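Local coordinates for transposon Tn7 transposition protein tnsA (Escherichia coli, PDB 1T0F) that cuts the 5' strands of DNA at the ends of transposon Tn7, forming the transposase together with TnsB, at residues I165-D168 with K169-N172; L228-T231 with L232-I235. All blocks are in the same frame, centred on the assembly; numbering follows the deposited sequence.

Contact 1 of 2, residues I165-D168 with K169-N172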
loop_
_atom_site.group_PDB
_atom_site.type_symbol
_atom_site.label_atom_id
_atom_site.label_comp_id
_atom_site.label_asym_id
_atom_site.label_seq_id
_atom_site.Cartn_x
_atom_site.Cartn_y
_atom_site.Cartn_z
ATOM N N ILE A 165 -2.286 -11.444 -3.165
ATOM C CA ILE A 165 -1.136 -11.187 -2.326
ATOM C C ILE A 165 -0.086 -10.504 -3.206
ATOM O O ILE A 165 0.108 -10.887 -4.351
ATOM C CB ILE A 165 -0.540 -12.492 -1.775
ATOM C CG1 ILE A 165 -1.530 -13.140 -0.807
ATOM C CG2 ILE A 165 0.795 -12.206 -1.099
ATOM C CD1 ILE A 165 -1.173 -14.571 -0.468
ATOM N N PHE A 166 0.558 -9.478 -2.671
ATOM C CA PHE A 166 1.609 -8.753 -3.383
ATOM C C PHE A 166 2.879 -8.822 -2.551
ATOM O O PHE A 166 2.843 -8.561 -1.351
ATOM C CB PHE A 166 1.237 -7.273 -3.554
ATOM C CG PHE A 166 0.742 -6.919 -4.925
ATOM C CD1 PHE A 166 -0.582 -7.158 -5.288
ATOM C CD2 PHE A 166 1.604 -6.350 -5.858
ATOM C CE1 PHE A 166 -1.045 -6.833 -6.574
ATOM C CE2 PHE A 166 1.163 -6.024 -7.137
ATOM C CZ PHE A 166 -0.168 -6.266 -7.497
ATOM N N THR A 167 4.004 -9.167 -3.175
ATOM C CA THR A 167 5.272 -9.218 -2.445
ATOM C C THR A 167 6.276 -8.275 -3.102
ATOM O O THR A 167 5.978 -7.640 -4.118
ATOM C CB THR A 167 5.902 -10.637 -2.437
ATOM O OG1 THR A 167 6.490 -10.910 -3.712
ATOM C CG2 THR A 167 4.852 -11.702 -2.125
ATOM N N ASP A 168 7.461 -8.175 -2.508
ATOM C CA ASP A 168 8.526 -7.334 -3.043
ATOM C C ASP A 168 8.881 -7.748 -4.479
ATOM O O ASP A 168 9.325 -6.925 -5.283
ATOM C CB ASP A 168 9.773 -7.429 -2.143
ATOM C CG ASP A 168 10.183 -8.873 -1.843
ATOM O OD1 ASP A 168 9.407 -9.597 -1.180
ATOM O OD2 ASP A 168 11.285 -9.289 -2.271
ATOM N N LYS A 169 8.661 -9.018 -4.804
ATOM C CA LYS A 169 8.974 -9.518 -6.142
ATOM C C LYS A 169 8.026 -9.023 -7.237
ATOM O O LYS A 169 8.316 -9.171 -8.423
ATOM C CB LYS A 169 8.998 -11.048 -6.135
ATOM C CG LYS A 169 10.187 -11.629 -5.372
ATOM C CD LYS A 169 10.136 -13.152 -5.334
ATOM C CE LYS A 169 11.400 -13.727 -4.712
ATOM N NZ LYS A 169 11.637 -13.171 -3.351
ATOM N N GLU A 170 6.900 -8.433 -6.845
ATOM C CA GLU A 170 5.941 -7.932 -7.829
ATOM C C GLU A 170 6.139 -6.452 -8.103
ATOM O O GLU A 170 5.414 -5.864 -8.909
ATOM C CB GLU A 170 4.503 -8.161 -7.361
ATOM C CG GLU A 170 4.014 -9.594 -7.547
ATOM C CD GLU A 170 4.845 -10.588 -6.778
ATOM O OE1 GLU A 170 4.822 -10.540 -5.531
ATOM O OE2 GLU A 170 5.524 -11.415 -7.422
ATOM N N ILE A 171 7.108 -5.844 -7.433
ATOM C CA ILE A 171 7.349 -4.425 -7.648
ATOM C C ILE A 171 8.150 -4.230 -8.915
ATOM O O ILE A 171 9.224 -4.803 -9.069
ATOM C CB ILE A 171 8.106 -3.781 -6.471
ATOM C CG1 ILE A 171 7.312 -3.992 -5.179
ATOM C CG2 ILE A 171 8.273 -2.286 -6.715
ATOM C CD1 ILE A 171 5.886 -3.490 -5.267
ATOM N N ASN A 172 7.607 -3.430 -9.824
ATOM C CA ASN A 172 8.280 -3.138 -11.080
ATOM C C ASN A 172 9.675 -2.618 -10.742
ATOM O O ASN A 172 9.841 -1.823 -9.819
ATOM C CB ASN A 172 7.481 -2.094 -11.860
ATOM C CG ASN A 172 8.167 -1.680 -13.142
ATOM O OD1 ASN A 172 9.177 -0.981 -13.119
ATOM N ND2 ASN A 172 7.624 -2.117 -14.268
#
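The Phe166 ring meets Glu170 obliquely: CD2 of Phe166 lies 3.7 Å from CB of Glu170, and the ring and carboxylate planes are 67° apart. From that CB the Glu170 chain bends at its second torsion (chi2 60°), which turns the carboxylate back to Thr167. There OE1 of Glu170 is gripped twice: through its anti lone pair by Thr167 N at 2.8 Å (N-H...O angle 143°), and by the hydroxyl OG1 of Thr167 at a very short 2.5 Å. OG1 also accepts Lys169 N at 3.1 Å, an ST turn. The exchange resembles a capping box, except that the hydroxyl takes the amide two residues on, not three. Behind it the backbone winds as a 3-10 turn, with Glu170 N bonded to Thr167 O at 3.0 Å and Ile171 N to Asp168 O at 3.3 Å. Thr167 N and its hydroxyl would probably lose their shared acceptor were an alanine to replace Glu170, and a basic side chain of another protein chain, salt-bridged to OE2, its charge mate. Asp168 OD1 takes Ala137 N. The turn leaves strand 163-166, whose Phe166 pairs through its backbone with Gln133 and the active-site Lys135, and leads to helix 173-183, capped by Asn172; Ile171 packs on Leu65 and Ala68 of helix 64-75.

Contact 2 of 2, residues L228-T231 with L232-I235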
loop_
_atom_site.group_PDB
_atom_site.type_symbol
_atom_site.label_atom_id
_atom_site.label_comp_id
_atom_site.label_asym_id
_atom_site.label_seq_id
_atom_site.Cartn_x
_atom_site.Cartn_y
_atom_site.Cartn_z
ATOM N N LEU A 228 22.729 25.581 -5.809
ATOM C CA LEU A 228 22.830 24.397 -6.657
ATOM C C LEU A 228 21.965 23.229 -6.173
ATOM O O LEU A 228 22.139 22.729 -5.059
ATOM C CB LEU A 228 24.299 23.962 -6.756
ATOM C CG LEU A 228 24.670 22.793 -7.674
ATOM C CD1 LEU A 228 26.155 22.857 -7.991
ATOM C CD2 LEU A 228 24.316 21.466 -7.019
ATOM N N GLY A 229 21.034 22.801 -7.023
ATOM C CA GLY A 229 20.155 21.690 -6.689
ATOM C C GLY A 229 18.997 22.034 -5.768
ATOM O O GLY A 229 18.352 21.139 -5.217
ATOM N N LYS A 230 18.721 23.324 -5.605
ATOM C CA LYS A 230 17.638 23.773 -4.733
ATOM C C LYS A 230 16.246 23.337 -5.194
ATOM O O LYS A 230 15.480 22.758 -4.426
ATOM C CB LYS A 230 17.662 25.300 -4.610
ATOM C CG LYS A 230 16.557 25.866 -3.732
ATOM C CD LYS A 230 16.654 25.312 -2.320
ATOM C CE LYS A 230 15.533 25.836 -1.443
ATOM N NZ LYS A 230 15.586 25.262 -0.068
ATOM N N THR A 231 15.923 23.628 -6.448
ATOM C CA THR A 231 14.624 23.291 -6.997
ATOM C C THR A 231 14.338 21.786 -6.981
ATOM O O THR A 231 13.242 21.365 -6.605
ATOM C CB THR A 231 14.494 23.846 -8.419
ATOM O OG1 THR A 231 14.735 25.261 -8.389
ATOM C CG2 THR A 231 13.102 23.585 -8.976
ATOM N N LEU A 232 15.318 20.976 -7.368
ATOM C CA LEU A 232 15.125 19.526 -7.371
ATOM C C LEU A 232 14.856 19.013 -5.958
ATOM O O LEU A 232 14.030 18.120 -5.766
ATOM C CB LEU A 232 16.351 18.804 -7.945
ATOM C CG LEU A 232 16.291 17.267 -7.927
ATOM C CD1 LEU A 232 15.096 16.782 -8.731
ATOM C CD2 LEU A 232 17.581 16.688 -8.499
ATOM N N SER A 233 15.552 19.575 -4.974
ATOM C CA SER A 233 15.368 19.144 -3.589
ATOM C C SER A 233 13.949 19.439 -3.126
ATOM O O SER A 233 13.367 18.669 -2.361
ATOM C CB SER A 233 16.378 19.832 -2.661
ATOM O OG SER A 233 16.148 21.229 -2.579
ATOM N N GLU A 234 13.386 20.548 -3.591
ATOM C CA GLU A 234 12.023 20.904 -3.216
ATOM C C GLU A 234 11.043 19.948 -3.887
ATOM O O GLU A 234 10.113 19.451 -3.257
ATOM C CB GLU A 234 11.709 22.343 -3.631
ATOM C CG GLU A 234 12.659 23.371 -3.049
ATOM C CD GLU A 234 12.233 24.793 -3.357
ATOM O OE1 GLU A 234 11.827 25.054 -4.511
ATOM O OE2 GLU A 234 12.314 25.651 -2.449
ATOM N N ILE A 235 11.261 19.691 -5.175
ATOM C CA ILE A 235 10.407 18.786 -5.933
ATOM C C ILE A 235 10.488 17.385 -5.326
ATOM O O ILE A 235 9.483 16.689 -5.204
ATOM C CB ILE A 235 10.845 18.729 -7.423
ATOM C CG1 ILE A 235 10.517 20.055 -8.112
ATOM C CG2 ILE A 235 10.153 17.581 -8.144
ATOM C CD1 ILE A 235 9.040 20.363 -8.186
HETATM O O HOH W 1 13.118 26.570 -6.379
#
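Leu232 comes first, its CB resting 4.1 Å from Gly229 O, while its side chain packs on Ile214 of helix 213-223 and on Phe252. Next, Ser233 gives its backbone N to Gly229 O at 3.2 Å. Its hydroxyl, set between the backbone N and the carbonyl carbon (chi1 66°), folds back so that OG of Ser233 donates to Lys230 O at a very short 2.5 Å. This is the first turn of helix 230-240, with Gly229 at the N-cap; the helix lies in the C-terminal part of the protein, whose family belongs to the helix-turn-helix clan. Glu234 N donates to the same Lys230 O at 3.2 Å, giving that carbonyl two donors. The Glu234 chain, extended beyond CG, crosses that of Lys230, with OE2 of Glu234 3.4 Å from CE of Lys230. One water donates to both Glu234 OE1, at 2.7 Å, and Thr231 OG1; these oxygens are also bonded to Gln197 and Asp221, respectively. At Ile235 the helical bond is straighter, its N reaching Thr231 O at 3.0 Å in the carbonyl plane (N-H...O angle 166°), and its CG1 lies beside that oxygen; beyond, Ile235 and Thr231 both pack on Leu201 of helix 198-207.

In the fold
From the N terminus the chain passes through helices 13-21 and 64-75 before it builds the mixed sheet of the endonuclease core, strands 79-87, 115-122, 129-134 and 163-166. Contact 1 closes a tight turn at the end of the last of these, beside strand 129-134, which ends in the metal-binding Gln133 and Val134, and passes the chain on to helix 173-183. The helices 192-195, 198-207 and 213-223 follow before contact 2 winds the start of helix 230-240 against the last two. The centres of contact 1 and contact 2 are about 31 Å apart. They come in series, neither enclosing nor crossing the other. Contact 1 thus joins sheet to helices, contact 2 helix to helix.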